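Local coordinates for protein tannase (Lactobacillus plantarum, PDB 3WA7) that probably hydrolyses the galloyl ester bonds of tannins, as a tannase of the alpha/beta-hydrolase superfamily, at residues P130-D135 with S169-A174; C204-L209 with S355-L360; E210-A215 with R420-A425; D363-A368 with T382-D387. All blocks are in the same frame, centred on the assembly; numbering follows the deposited sequence.

Overall arrangement
From the N terminus, interaction 1 closes first: helix 131-145 leads through strand 157-160 to helix 164-174, and residues 130-135 and 169-174 meet. Interaction 2 then joins the loop after strand 199-203 to the short helix 356-360, and interaction 3 joins helix 209-220 to the loop after strand 410-414. Their segments alternate, so these two cross; they touch where Ile-206 CD1 packs on Thr-422 CG2 at 3.8 Å. Interaction 4 is nested inside the loop closed by interaction 3 and follows interaction 2, its centre about 24 Å from the centre of the chain. Phe-132 and Leu-360 link interactions 1 and 2, while Asn-359 and Lys-367 link interactions 2 and 4.

Interaction 1 (P130-D135 with S169-A174); sequences PAFIVD and SALAGA
The phenyl ring of Phe-132 meets Leu-171 obliquely: its far carbon CZ lies 3.9 Å from Leu-171 CD2. One face of the ring has Ile-133 CB 4.0 Å above its plane, displaced toward the rim, and Tyr-78 forms an edge-to-face pair with the same ring. CD2 of Leu-171 sits in the angle between Phe-132 and Ile-133, 3.6 Å from Ile-133 CG1 and equally close to its CB. The side chains of Ile-133 and Leu-171 cross at about a right angle. With CG1 anti to the backbone N (chi1 -176°), Ile-133 sends its ethyl branch across to the second helix, where CD1 stops 3.7 Å from Ala-172 N and 4.2 Å from Ala-172 CB. Leu-171 CG is likewise anti to its backbone N (chi1 -174°), which points its CD2 branch at Ile-133. No hydrogen bond spans the segments, so apolar packing carries the contact. An alanine in place of Ile-133 would probably open a gap beside Leu-171 CD2 and Ala-172, since CG1, CG2 and CD1 would all be gone. The axes of helices 131-135 and 169-174 approach to 9.9 Å at a signed crossing angle of -59°. These are two helices packed together on one side of the central sheet of an alpha/beta-hydrolase, the second following the probable nucleophile elbow at Ser-163. Its Ala-170 and Ala-174 rest on Trp-411 of that sheet, while Val-134 of the first helix packs against helix 182-188.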
loop_
_atom_site.group_PDB
_atom_site.type_symbol
_atom_site.label_atom_id
_atom_site.label_comp_id
_atom_site.label_asym_id
_atom_site.label_seq_id
_atom_site.Cartn_x
_atom_site.Cartn_y
_atom_site.Cartn_z
ATOM N N PRO A 130 -5.862 14.014 5.061
ATOM C CA PRO A 130 -6.009 12.552 5.059
ATOM C C PRO A 130 -7.208 12.027 4.263
ATOM O O PRO A 130 -7.760 10.974 4.595
ATOM C CB PRO A 130 -6.160 12.246 6.538
ATOM C CG PRO A 130 -7.080 13.367 6.972
ATOM C CD PRO A 130 -6.540 14.594 6.239
ATOM N N ALA A 131 -7.603 12.747 3.218
ATOM C CA ALA A 131 -8.759 12.358 2.412
ATOM C C ALA A 131 -8.792 10.890 1.998
ATOM O O ALA A 131 -9.830 10.238 2.110
ATOM C CB ALA A 131 -8.849 13.243 1.168
ATOM N N PHE A 132 -7.663 10.367 1.530
ATOM C CA PHE A 132 -7.622 8.979 1.081
ATOM C C PHE A 132 -8.051 7.963 2.137
ATOM O O PHE A 132 -8.832 7.048 1.844
ATOM C CB PHE A 132 -6.226 8.635 0.524
ATOM C CG PHE A 132 -5.166 8.428 1.574
ATOM C CD1 PHE A 132 -4.757 7.143 1.922
ATOM C CD2 PHE A 132 -4.556 9.515 2.193
ATOM C CE1 PHE A 132 -3.753 6.938 2.869
ATOM C CE2 PHE A 132 -3.550 9.327 3.144
ATOM C CZ PHE A 132 -3.145 8.036 3.483
ATOM N N ILE A 133 -7.563 8.124 3.364
ATOM C CA ILE A 133 -7.906 7.194 4.429
ATOM C C ILE A 133 -9.290 7.484 5.010
ATOM O O ILE A 133 -9.966 6.579 5.491
ATOM C CB ILE A 133 -6.823 7.195 5.542
ATOM C CG1 ILE A 133 -7.157 6.143 6.602
ATOM C CG2 ILE A 133 -6.696 8.576 6.157
ATOM C CD1 ILE A 133 -7.151 4.714 6.083
ATOM N N VAL A 134 -9.721 8.743 4.955
ATOM C CA VAL A 134 -11.054 9.082 5.438
ATOM C C VAL A 134 -12.060 8.376 4.526
ATOM O O VAL A 134 -13.044 7.802 5.000
ATOM C CB VAL A 134 -11.298 10.612 5.411
ATOM C CG1 VAL A 134 -12.781 10.919 5.609
ATOM C CG2 VAL A 134 -10.494 11.277 6.519
ATOM N N ASP A 135 -11.802 8.399 3.220
ATOM C CA ASP A 135 -12.701 7.742 2.270
ATOM C C ASP A 135 -12.695 6.226 2.441
ATOM O O ASP A 135 -13.741 5.589 2.365
ATOM C CB ASP A 135 -12.332 8.085 0.824
ATOM C CG ASP A 135 -12.830 9.456 0.402
ATOM O OD1 ASP A 135 -13.655 10.050 1.131
ATOM O OD2 ASP A 135 -12.404 9.935 -0.668
ATOM N N SER A 169 -4.317 0.444 2.490
ATOM C CA SER A 169 -4.793 -0.804 3.074
ATOM C C SER A 169 -4.179 -0.996 4.460
ATOM O O SER A 169 -4.880 -1.308 5.425
ATOM C CB SER A 169 -4.411 -1.980 2.169
ATOM O OG SER A 169 -4.784 -3.216 2.752
ATOM N N ALA A 170 -2.866 -0.800 4.558
ATOM C CA ALA A 170 -2.180 -0.958 5.833
ATOM C C ALA A 170 -2.711 0.023 6.875
ATOM O O ALA A 170 -2.934 -0.345 8.028
ATOM C CB ALA A 170 -0.672 -0.754 5.650
ATOM N N LEU A 171 -2.913 1.272 6.472
ATOM C CA LEU A 171 -3.406 2.282 7.404
ATOM C C LEU A 171 -4.816 1.960 7.898
ATOM O O LEU A 171 -5.134 2.195 9.065
ATOM C CB LEU A 171 -3.380 3.666 6.753
ATOM C CG LEU A 171 -3.738 4.844 7.663
ATOM C CD1 LEU A 171 -2.824 4.887 8.893
ATOM C CD2 LEU A 171 -3.607 6.122 6.859
ATOM N N ALA A 172 -5.658 1.426 7.017
ATOM C CA ALA A 172 -7.019 1.062 7.403
ATOM C C ALA A 172 -6.966 -0.015 8.484
ATOM O O ALA A 172 -7.714 0.029 9.459
ATOM C CB ALA A 172 -7.801 0.549 6.191
ATOM N N GLY A 173 -6.072 -0.982 8.310
ATOM C CA GLY A 173 -5.953 -2.044 9.293
ATOM C C GLY A 173 -5.344 -1.582 10.604
ATOM O O GLY A 173 -5.716 -2.055 11.677
ATOM N N ALA A 174 -4.415 -0.637 10.524
ATOM C CA ALA A 174 -3.741 -0.138 11.714
ATOM C C ALA A 174 -4.524 0.866 12.556
ATOM O O ALA A 174 -4.363 0.903 13.779
ATOM C CB ALA A 174 -2.394 0.476 11.317
#

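Interaction 2 (C204-L209 with S355-L360); sequences CPIHNL and SPENNL
Oxygen OE2 of Glu-357, the polar end of a residue that packs across this contact, accepts a hydrogen bond from a bound glycerol, probably from the crystallisation liquor. The same OE2 lies 4.2 Å from Ile-206 CG2, in plain packing. The aliphatic part of Glu-357 does more: CG is 4.0 Å from Leu-209 CD1 and equally near its CD2, lying across the fork of the two methyls. The glutamate chain bends at its second torsion (chi2 75°), turning the carboxylate aside from Leu-209 and toward Ile-206. From the next turn of helix 356-360, Leu-360 CD2 reaches Leu-209 CD1 at 3.8 Å, the two side chains crossing at about a right angle. A capping box fixes the start of this helix: Asn-358 N donates to Ser-355 OG at 3.0 Å, and Ser-355 N returns a 3.1 Å bond to Asn-358 OD1. In the other segment, Ile-206 centres an inverse gamma turn, and His-207 ND1 binds Pro-205 O (3.0 Å) from above the carbonyl plane. The chemistry is thus mixed: leucine methyls and the CG methylene of Glu-357 hold the segments together, while the glycerol-bound carboxylate lies near Ile-206, which touches the probable nucleophile Ser-163, consistent with a polar pocket there.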
loop_
_atom_site.group_PDB
_atom_site.type_symbol
_atom_site.label_atom_id
_atom_site.label_comp_id
_atom_site.label_asym_id
_atom_site.label_seq_id
_atom_site.Cartn_x
_atom_site.Cartn_y
_atom_site.Cartn_z
ATOM N N CYS A 204 3.875 -3.596 -1.773
ATOM C CA CYS A 204 4.807 -2.468 -1.741
ATOM C C CYS A 204 4.205 -1.200 -1.142
ATOM O O CYS A 204 4.191 -0.147 -1.775
ATOM C CB CYS A 204 5.365 -2.182 -3.145
ATOM S SG CYS A 204 4.157 -1.830 -4.459
ATOM N N PRO A 205 3.711 -1.284 0.103
ATOM C CA PRO A 205 3.117 -0.106 0.740
ATOM C C PRO A 205 4.106 1.044 0.891
ATOM O O PRO A 205 5.107 0.933 1.601
ATOM C CB PRO A 205 2.630 -0.643 2.085
ATOM C CG PRO A 205 3.613 -1.749 2.381
ATOM C CD PRO A 205 3.738 -2.429 1.031
ATOM N N ILE A 206 3.824 2.143 0.205
ATOM C CA ILE A 206 4.680 3.318 0.271
ATOM C C ILE A 206 4.168 4.124 1.458
ATOM O O ILE A 206 3.317 5.001 1.311
ATOM C CB ILE A 206 4.580 4.141 -1.027
ATOM C CG1 ILE A 206 4.948 3.260 -2.225
ATOM C CG2 ILE A 206 5.508 5.348 -0.957
ATOM C CD1 ILE A 206 6.395 2.774 -2.222
ATOM N N HIS A 207 4.685 3.790 2.639
ATOM C CA HIS A 207 4.274 4.428 3.886
ATOM C C HIS A 207 5.481 4.883 4.707
ATOM O O HIS A 207 6.619 4.789 4.249
ATOM C CB HIS A 207 3.452 3.440 4.711
ATOM C CG HIS A 207 4.266 2.327 5.298
ATOM N ND1 HIS A 207 4.840 1.335 4.531
ATOM C CD2 HIS A 207 4.642 2.082 6.575
ATOM C CE1 HIS A 207 5.538 0.528 5.313
ATOM N NE2 HIS A 207 5.434 0.959 6.558
ATOM N N ASN A 208 5.225 5.357 5.927
ATOM C CA ASN A 208 6.289 5.845 6.814
ATOM C C ASN A 208 7.066 6.901 6.025
ATOM O O ASN A 208 8.302 6.961 6.048
ATOM C CB ASN A 208 7.196 4.676 7.230
ATOM C CG ASN A 208 8.092 5.017 8.405
ATOM O OD1 ASN A 208 7.860 5.995 9.114
ATOM N ND2 ASN A 208 9.119 4.199 8.624
ATOM N N LEU A 209 6.304 7.747 5.336
ATOM C CA LEU A 209 6.850 8.786 4.473
ATOM C C LEU A 209 7.848 9.754 5.099
ATOM O O LEU A 209 8.821 10.140 4.448
ATOM C CB LEU A 209 5.694 9.570 3.833
ATOM C CG LEU A 209 4.645 8.700 3.129
ATOM C CD1 LEU A 209 3.527 9.586 2.594
ATOM C CD2 LEU A 209 5.292 7.900 1.993
ATOM N N SER A 355 7.406 16.346 -5.518
ATOM C CA SER A 355 7.076 14.920 -5.477
ATOM C C SER A 355 5.596 14.663 -5.222
ATOM O O SER A 355 4.855 15.568 -4.841
ATOM C CB SER A 355 7.885 14.210 -4.388
ATOM O OG SER A 355 7.185 14.245 -3.155
ATOM N N PRO A 356 5.141 13.419 -5.448
ATOM C CA PRO A 356 3.730 13.094 -5.217
ATOM C C PRO A 356 3.405 13.270 -3.738
ATOM O O PRO A 356 2.326 13.739 -3.374
ATOM C CB PRO A 356 3.636 11.634 -5.651
ATOM C CG PRO A 356 4.660 11.546 -6.741
ATOM C CD PRO A 356 5.824 12.315 -6.149
ATOM N N GLU A 357 4.352 12.891 -2.882
ATOM C CA GLU A 357 4.151 13.017 -1.447
ATOM C C GLU A 357 4.065 14.484 -1.014
ATOM O O GLU A 357 3.326 14.814 -0.087
ATOM C CB GLU A 357 5.271 12.301 -0.682
ATOM C CG GLU A 357 5.269 10.774 -0.820
ATOM C CD GLU A 357 5.787 10.292 -2.165
ATOM O OE1 GLU A 357 6.623 10.990 -2.771
ATOM O OE2 GLU A 357 5.375 9.199 -2.609
ATOM N N ASN A 358 4.816 15.366 -1.671
ATOM C CA ASN A 358 4.760 16.790 -1.324
ATOM C C ASN A 358 3.333 17.295 -1.567
ATOM O O ASN A 358 2.770 18.033 -0.755
ATOM C CB ASN A 358 5.739 17.606 -2.185
ATOM C CG ASN A 358 7.192 17.431 -1.761
ATOM O OD1 ASN A 358 8.048 17.078 -2.572
ATOM N ND2 ASN A 358 7.476 17.687 -0.489
ATOM N N ASN A 359 2.760 16.879 -2.695
ATOM C CA ASN A 359 1.407 17.262 -3.098
ATOM C C ASN A 359 0.375 16.633 -2.159
ATOM O O ASN A 359 -0.645 17.245 -1.848
ATOM C CB ASN A 359 1.172 16.807 -4.543
ATOM C CG ASN A 359 -0.118 17.338 -5.141
ATOM O OD1 ASN A 359 -0.665 16.731 -6.062
ATOM N ND2 ASN A 359 -0.595 18.480 -4.646
ATOM N N LEU A 360 0.641 15.407 -1.715
ATOM C CA LEU A 360 -0.255 14.721 -0.783
ATOM C C LEU A 360 -0.395 15.539 0.497
ATOM O O LEU A 360 -1.487 15.659 1.056
ATOM C CB LEU A 360 0.301 13.335 -0.418
ATOM C CG LEU A 360 -0.328 12.667 0.811
ATOM C CD1 LEU A 360 -1.781 12.289 0.508
ATOM C CD2 LEU A 360 0.485 11.428 1.198
#

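Interaction 3 (E210-A215 with R420-A425); sequences EHADMA and RDTSFA
Helix 210-215 runs past the irregular segment 420-425, and the backbones come nearest at Ala-215 and Ser-423, whose CA atoms are 5.8 Å apart; Ala-212 CA and Thr-422 CA are 6.9 Å apart. No direct hydrogen bond joins them. A water bridges the gap instead, donating to Ala-212 O at 2.8 Å and accepting from Ser-423 N, with Thr-422 OG1 as a third partner at 2.7 Å. Beside it, Ser-423 CB presses against the backbone of Ala-215, 3.4 Å from its O, while the CB atoms of these residues lie 3.8 Å apart. The serine hydroxyl is turned anti to its own amide (chi1 171°), where OG accepts from Ala-425 N (3.0 Å, N-H...O angle 157°) and is also hydrogen-bonded to Gln-219 OE1. A valine at Ser-423 is likely to leave Ala-425 N and Gln-219 OE1 without this polar mate, and so to weaken the cap at the start of helix 425-436. The loop directly follows Asp-419, the probable acid of a Ser-His-Asp triad, whose OD1 accepts from Asp-421 N; the contact is consistent with an anchor for the loop next to that residue. Helix 252-271 packs against Ala-215 through Phe-265, and Phe-424 leans on helix 332-339, so the contact lies where helix 209-220 meets the loop between strand 410-414 and helix 425-436.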
loop_
_atom_site.group_PDB
_atom_site.type_symbol
_atom_site.label_atom_id
_atom_site.label_comp_id
_atom_site.label_asym_id
_atom_site.label_seq_id
_atom_site.Cartn_x
_atom_site.Cartn_y
_atom_site.Cartn_z
ATOM N N GLU A 210 7.624 10.136 6.352
ATOM C CA GLU A 210 8.508 11.084 7.022
ATOM C C GLU A 210 9.873 10.492 7.371
ATOM O O GLU A 210 10.756 11.204 7.844
ATOM C CB GLU A 210 7.846 11.636 8.295
ATOM C CG GLU A 210 7.703 10.627 9.422
ATOM C CD GLU A 210 6.385 9.878 9.386
ATOM O OE1 GLU A 210 5.900 9.568 8.279
ATOM O OE2 GLU A 210 5.838 9.594 10.476
ATOM N N HIS A 211 10.046 9.194 7.138
ATOM C CA HIS A 211 11.324 8.545 7.421
ATOM C C HIS A 211 11.836 7.805 6.187
ATOM O O HIS A 211 12.899 7.180 6.227
ATOM C CB HIS A 211 11.181 7.552 8.578
ATOM C CG HIS A 211 10.669 8.171 9.841
ATOM N ND1 HIS A 211 9.510 7.751 10.457
ATOM C CD2 HIS A 211 11.150 9.186 10.597
ATOM C CE1 HIS A 211 9.298 8.484 11.536
ATOM N NE2 HIS A 211 10.279 9.362 11.643
ATOM N N ALA A 212 11.079 7.889 5.094
ATOM C CA ALA A 212 11.438 7.217 3.845
ATOM C C ALA A 212 12.680 7.787 3.171
ATOM O O ALA A 212 13.394 7.061 2.479
ATOM C CB ALA A 212 10.260 7.256 2.872
ATOM N N ASP A 213 12.937 9.080 3.350
ATOM C CA ASP A 213 14.120 9.681 2.742
ATOM C C ASP A 213 15.381 9.116 3.375
ATOM O O ASP A 213 16.342 8.790 2.672
ATOM C CB ASP A 213 14.103 11.206 2.888
ATOM C CG ASP A 213 13.091 11.863 1.969
ATOM O OD1 ASP A 213 13.001 11.435 0.798
ATOM O OD2 ASP A 213 12.403 12.807 2.410
HETATM N N MSE A 214 15.382 9.008 4.701
HETATM C CA MSE A 214 16.531 8.461 5.413
HETATM C C MSE A 214 16.758 7.001 5.030
HETATM O O MSE A 214 17.895 6.570 4.850
HETATM C CB MSE A 214 16.328 8.553 6.927
HETATM C CG MSE A 214 16.435 9.954 7.484
HETATM SE SE MSE A 214 16.280 9.926 9.412
HETATM C CE MSE A 214 14.419 9.508 9.539
ATOM N N ALA A 215 15.673 6.240 4.913
ATOM C CA ALA A 215 15.792 4.832 4.554
ATOM C C ALA A 215 16.332 4.673 3.139
ATOM O O ALA A 215 17.155 3.794 2.872
ATOM C CB ALA A 215 14.433 4.135 4.674
ATOM N N ARG A 420 12.385 -0.586 -6.378
ATOM C CA ARG A 420 13.218 0.478 -5.817
ATOM C C ARG A 420 12.452 1.769 -5.532
ATOM O O ARG A 420 13.061 2.830 -5.363
ATOM C CB ARG A 420 14.375 0.793 -6.772
ATOM C CG ARG A 420 15.116 -0.439 -7.262
ATOM C CD ARG A 420 14.908 -0.629 -8.747
ATOM N NE ARG A 420 15.612 0.386 -9.523
ATOM C CZ ARG A 420 15.028 1.261 -10.338
ATOM N NH1 ARG A 420 13.709 1.260 -10.495
ATOM N NH2 ARG A 420 15.772 2.136 -11.005
ATOM N N ASP A 421 11.124 1.695 -5.473
ATOM C CA ASP A 421 10.329 2.893 -5.214
ATOM C C ASP A 421 10.503 3.391 -3.787
ATOM O O ASP A 421 10.259 4.559 -3.489
ATOM C CB ASP A 421 8.857 2.636 -5.533
ATOM C CG ASP A 421 8.584 2.659 -7.022
ATOM O OD1 ASP A 421 9.125 1.795 -7.744
ATOM O OD2 ASP A 421 7.841 3.553 -7.479
ATOM N N THR A 422 10.925 2.493 -2.907
ATOM C CA THR A 422 11.205 2.845 -1.523
ATOM C C THR A 422 12.175 1.779 -1.025
ATOM O O THR A 422 12.234 0.683 -1.580
ATOM C CB THR A 422 9.921 2.878 -0.650
ATOM O OG1 THR A 422 10.209 3.536 0.591
ATOM C CG2 THR A 422 9.408 1.470 -0.371
ATOM N N SER A 423 12.951 2.100 0.000
ATOM C CA SER A 423 13.915 1.143 0.533
ATOM C C SER A 423 13.261 -0.122 1.070
ATOM O O SER A 423 12.137 -0.090 1.576
ATOM C CB SER A 423 14.734 1.782 1.657
ATOM O OG SER A 423 15.531 0.806 2.310
ATOM N N PHE A 424 13.979 -1.236 0.956
ATOM C CA PHE A 424 13.506 -2.519 1.462
ATOM C C PHE A 424 13.302 -2.394 2.966
ATOM O O PHE A 424 12.499 -3.112 3.552
ATOM C CB PHE A 424 14.545 -3.610 1.191
ATOM C CG PHE A 424 14.812 -3.841 -0.265
ATOM C CD1 PHE A 424 16.099 -3.714 -0.778
ATOM C CD2 PHE A 424 13.772 -4.188 -1.124
ATOM C CE1 PHE A 424 16.349 -3.930 -2.136
ATOM C CE2 PHE A 424 14.009 -4.405 -2.478
ATOM C CZ PHE A 424 15.298 -4.278 -2.986
ATOM N N ALA A 425 14.043 -1.476 3.584
ATOM C CA ALA A 425 13.948 -1.259 5.026
ATOM C C ALA A 425 12.543 -0.869 5.466
ATOM O O ALA A 425 12.111 -1.220 6.562
ATOM C CB ALA A 425 14.937 -0.182 5.458
HETATM O O HOH W 1 12.612 4.603 1.312
#

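Interaction 4 (D363-A368 with T382-D387); sequences DATAKA and TAQLAD
Gln-384 reaches toward the 363-368 loop with its amide end, and NE2 lies 3.8 Å from both Thr-365 OG1 and Ala-366 CB. These are van der Waals approaches, with no hydrogen bond between the segments. The glutamine runs extended beyond CG (chi2 178°), which carries the amide across the gap, and its side chain crosses that of Thr-365 at about a right angle. A water provides the polar link: it donates to Ala-368 O at 2.7 Å and accepts from Gln-384 N at 2.8 Å. Behind this first shell, Asp-363 shapes the loop. Three donors grip its OD1: Thr-365 OG1 on the syn side at 2.7 Å, Thr-365 N from above the carboxylate plane, and Ala-366 N almost in line with the C-O bond. The bonds to the two amides define an Asx turn and an Asx motif, which is consistent with Thr-365 and Ala-366 being held toward the glutamine. OD2 of the same aspartate forms a salt bridge with Lys-369. Both segments are surface loops flanking helix 373-377: residues 363-368 follow helix 356-360, and residues 382-387 lead into helix 388-393, whose start Asp-387 caps.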
loop_
_atom_site.group_PDB
_atom_site.type_symbol
_atom_site.label_atom_id
_atom_site.label_comp_id
_atom_site.label_asym_id
_atom_site.label_seq_id
_atom_site.Cartn_x
_atom_site.Cartn_y
_atom_site.Cartn_z
ATOM N N ASP A 363 -2.562 21.355 1.461
ATOM C CA ASP A 363 -3.883 21.476 2.060
ATOM C C ASP A 363 -4.692 22.551 1.350
ATOM O O ASP A 363 -4.355 22.947 0.234
ATOM C CB ASP A 363 -3.797 21.766 3.569
ATOM C CG ASP A 363 -3.076 23.064 3.890
ATOM O OD1 ASP A 363 -2.802 23.863 2.970
ATOM O OD2 ASP A 363 -2.792 23.286 5.085
ATOM N N ALA A 364 -5.758 23.016 1.993
ATOM C CA ALA A 364 -6.624 24.027 1.402
ATOM C C ALA A 364 -5.891 25.291 0.969
ATOM O O ALA A 364 -6.365 26.012 0.089
ATOM C CB ALA A 364 -7.745 24.384 2.376
ATOM N N THR A 365 -4.741 25.559 1.583
ATOM C CA THR A 365 -3.963 26.752 1.254
ATOM C C THR A 365 -2.790 26.507 0.312
ATOM O O THR A 365 -2.653 27.187 -0.706
ATOM C CB THR A 365 -3.394 27.426 2.520
ATOM O OG1 THR A 365 -2.480 26.534 3.173
ATOM C CG2 THR A 365 -4.504 27.789 3.469
ATOM N N ALA A 366 -1.943 25.539 0.656
ATOM C CA ALA A 366 -0.764 25.238 -0.147
ATOM C C ALA A 366 -0.926 23.996 -1.004
ATOM O O ALA A 366 -1.418 22.967 -0.542
ATOM C CB ALA A 366 0.454 25.085 0.760
ATOM N N LYS A 367 -0.501 24.094 -2.258
ATOM C CA LYS A 367 -0.599 22.965 -3.171
ATOM C C LYS A 367 0.269 21.810 -2.673
ATOM O O LYS A 367 -0.057 20.645 -2.881
ATOM C CB LYS A 367 -0.148 23.367 -4.576
ATOM C CG LYS A 367 -0.203 22.219 -5.576
ATOM C CD LYS A 367 0.263 22.645 -6.957
ATOM C CE LYS A 367 0.180 21.485 -7.936
ATOM N NZ LYS A 367 0.618 21.882 -9.305
ATOM N N ALA A 368 1.376 22.140 -2.019
ATOM C CA ALA A 368 2.273 21.110 -1.507
ATOM C C ALA A 368 3.008 21.600 -0.272
ATOM O O ALA A 368 3.109 22.801 -0.039
ATOM C CB ALA A 368 3.274 20.711 -2.586
ATOM N N THR A 382 9.513 28.725 -1.386
ATOM C CA THR A 382 8.734 29.147 -0.226
ATOM C C THR A 382 7.863 27.952 0.139
ATOM O O THR A 382 7.162 27.415 -0.718
ATOM C CB THR A 382 7.834 30.354 -0.560
ATOM O OG1 THR A 382 8.649 31.453 -0.981
ATOM C CG2 THR A 382 7.029 30.772 0.661
ATOM N N ALA A 383 7.903 27.530 1.399
ATOM C CA ALA A 383 7.124 26.365 1.798
ATOM C C ALA A 383 6.764 26.274 3.275
ATOM O O ALA A 383 7.378 26.916 4.128
ATOM C CB ALA A 383 7.867 25.104 1.381
ATOM N N GLN A 384 5.757 25.450 3.553
ATOM C CA GLN A 384 5.281 25.204 4.907
ATOM C C GLN A 384 5.555 23.743 5.237
ATOM O O GLN A 384 5.658 22.907 4.339
ATOM C CB GLN A 384 3.773 25.431 5.010
ATOM C CG GLN A 384 3.288 26.838 4.727
ATOM C CD GLN A 384 1.774 26.929 4.810
ATOM O OE1 GLN A 384 1.180 26.624 5.845
ATOM N NE2 GLN A 384 1.142 27.339 3.717
ATOM N N LEU A 385 5.664 23.445 6.526
ATOM C CA LEU A 385 5.890 22.081 6.989
ATOM C C LEU A 385 4.534 21.544 7.443
ATOM O O LEU A 385 3.835 22.187 8.225
ATOM C CB LEU A 385 6.883 22.078 8.161
ATOM C CG LEU A 385 7.170 20.758 8.885
ATOM C CD1 LEU A 385 7.815 19.752 7.939
ATOM C CD2 LEU A 385 8.090 21.035 10.065
ATOM N N ALA A 386 4.159 20.370 6.944
ATOM C CA ALA A 386 2.877 19.773 7.303
ATOM C C ALA A 386 2.742 19.512 8.804
ATOM O O ALA A 386 3.732 19.289 9.506
ATOM C CB ALA A 386 2.676 18.475 6.527
ATOM N N ASP A 387 1.502 19.540 9.280
ATOM C CA ASP A 387 1.182 19.306 10.684
ATOM C C ASP A 387 1.721 17.956 11.155
ATOM O O ASP A 387 1.443 16.923 10.549
ATOM C CB ASP A 387 -0.335 19.352 10.872
ATOM C CG ASP A 387 -0.749 19.137 12.310
ATOM O OD1 ASP A 387 -0.520 20.042 13.137
ATOM O OD2 ASP A 387 -1.296 18.059 12.611
HETATM O O HOH W 2 4.056 24.877 1.356
#